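Local coordinates for CYTH domain-containing protein (Pyrococcus furiosus, PDB 1YEM) that is of unknown function but, as a member of the CYTH family, probably acts on triphosphate-containing substrates within its antiparallel beta-barrel tunnel, at residues I85-F88 with E89-V92. Numbering follows the deposited sequence.
Sequences IGDF and EKAV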
loop_
_atom_site.group_PDB
_atom_site.type_symbol
_atom_site.label_atom_id
_atom_site.label_comp_id
_atom_site.label_asym_id
_atom_site.label_seq_id
_atom_site.Cartn_x
_atom_site.Cartn_y
_atom_site.Cartn_z
ATOM N N ILE B 85 -4.205 -1.855 -3.271
ATOM C CA ILE B 85 -4.151 -0.473 -2.845
ATOM C C ILE B 85 -5.157 0.341 -3.664
ATOM O O ILE B 85 -5.597 -0.090 -4.743
ATOM C CB ILE B 85 -2.727 0.122 -2.963
ATOM C CG1 ILE B 85 -2.306 0.222 -4.429
ATOM C CG2 ILE B 85 -1.756 -0.719 -2.151
ATOM C CD1 ILE B 85 -0.826 0.518 -4.658
ATOM N N GLY B 86 -5.517 1.507 -3.139
ATOM C CA GLY B 86 -6.535 2.345 -3.754
ATOM C C GLY B 86 -5.995 3.287 -4.804
ATOM O O GLY B 86 -6.745 3.752 -5.619
ATOM N N ASP B 87 -4.691 3.563 -4.781
ATOM C CA ASP B 87 -4.108 4.578 -5.654
ATOM C C ASP B 87 -2.662 4.274 -6.047
ATOM O O ASP B 87 -1.744 4.304 -5.212
ATOM C CB ASP B 87 -4.185 5.956 -4.988
ATOM C CG ASP B 87 -3.824 7.082 -5.937
ATOM O OD1 ASP B 87 -4.687 7.912 -6.237
ATOM O OD2 ASP B 87 -2.673 7.142 -6.382
ATOM N N PHE B 88 -2.481 4.027 -7.341
ATOM C CA PHE B 88 -1.201 3.731 -7.946
ATOM C C PHE B 88 -0.210 4.857 -7.784
ATOM O O PHE B 88 0.923 4.657 -7.324
ATOM C CB PHE B 88 -1.420 3.464 -9.449
ATOM C CG PHE B 88 -0.170 3.109 -10.201
ATOM C CD1 PHE B 88 0.275 1.776 -10.266
ATOM C CD2 PHE B 88 0.557 4.086 -10.863
ATOM C CE1 PHE B 88 1.443 1.437 -10.981
ATOM C CE2 PHE B 88 1.718 3.749 -11.574
ATOM C CZ PHE B 88 2.157 2.412 -11.623
ATOM N N GLU B 89 -0.623 6.048 -8.191
ATOM C CA GLU B 89 0.303 7.174 -8.268
ATOM C C GLU B 89 0.750 7.586 -6.870
ATOM O O GLU B 89 1.925 7.811 -6.644
ATOM C CB GLU B 89 -0.335 8.353 -9.017
ATOM C CG GLU B 89 -0.819 8.036 -10.467
ATOM C CD GLU B 89 0.329 7.838 -11.494
ATOM O OE1 GLU B 89 0.013 7.745 -12.718
ATOM O OE2 GLU B 89 1.533 7.771 -11.095
ATOM N N LYS B 90 -0.188 7.634 -5.929
ATOM C CA LYS B 90 0.119 7.996 -4.543
ATOM C C LYS B 90 1.092 7.037 -3.871
ATOM O O LYS B 90 1.950 7.467 -3.093
ATOM C CB LYS B 90 -1.161 8.070 -3.717
ATOM C CG LYS B 90 -1.992 9.294 -4.007
ATOM C CD LYS B 90 -3.226 9.300 -3.136
ATOM C CE LYS B 90 -3.964 10.630 -3.205
ATOM N NZ LYS B 90 -5.269 10.489 -2.501
ATOM N N ALA B 91 0.957 5.737 -4.169
ATOM C CA ALA B 91 1.879 4.732 -3.647
ATOM C C ALA B 91 3.278 4.946 -4.195
ATOM O O ALA B 91 4.272 4.792 -3.483
ATOM C CB ALA B 91 1.389 3.338 -3.979
ATOM N N VAL B 92 3.364 5.300 -5.469
ATOM C CA VAL B 92 4.662 5.500 -6.079
ATOM C C VAL B 92 5.310 6.706 -5.387
ATOM O O VAL B 92 6.481 6.649 -4.991
ATOM C CB VAL B 92 4.558 5.734 -7.631
ATOM C CG1 VAL B 92 5.915 6.135 -8.194
ATOM C CG2 VAL B 92 4.017 4.476 -8.352
#
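Asp-87 OD2 accepts the backbone N-H of Lys-90 at 2.6 Å, a nearly straight bond (173°) that arrives on the anti side of the carboxylate and 31° out of its plane. Aspartate suits this place because its short side chain can fold back over the first turn: with CG anti to the backbone N (chi1 -170°), the carboxylate meets an N-H that has no helical carbonyl before it. The aliphatic part of Lys-90 runs across the carboxylate at about a right angle, its CG 3.5 Å from Asp-87 CG, and carries NZ onward to a weak hydrogen bond with the carbonyl of Glu-82 of the second subunit. This is an N-cap, made where strand 77-85 of the CYTH barrel turns into helix 88-97; the negative charge would also be favourable beside the positive end of the helix dipole. An asparagine here would keep an oxygen for capping but carry no charge, and the helix start would probably lose that favourable interaction. Main-chain bonds then take over, from Ala-91 N to Asp-87 O (3.2 Å) and from Val-92 N to Phe-88 O (3.1 Å). The apolar side is closely packed. Ile-85 CD1 rests 3.6 Å from Ala-91 CB, where a lone methyl lets the helix lie close to the end of the strand, and Phe-83 of the second subunit packs on both. The broad ring of Phe-88 can reach Tyr-63, Ile-54 and Val-42 of the barrel wall, while branched Val-92, pointing the same way, sets CG2 over one face, offset toward the rim. Looser is the exposed side, where Glu-89, its chain bent at chi2, brings CD to the ring edge, 3.8 Å from Phe-88 CD2, with its carboxylate nearly perpendicular to the ring.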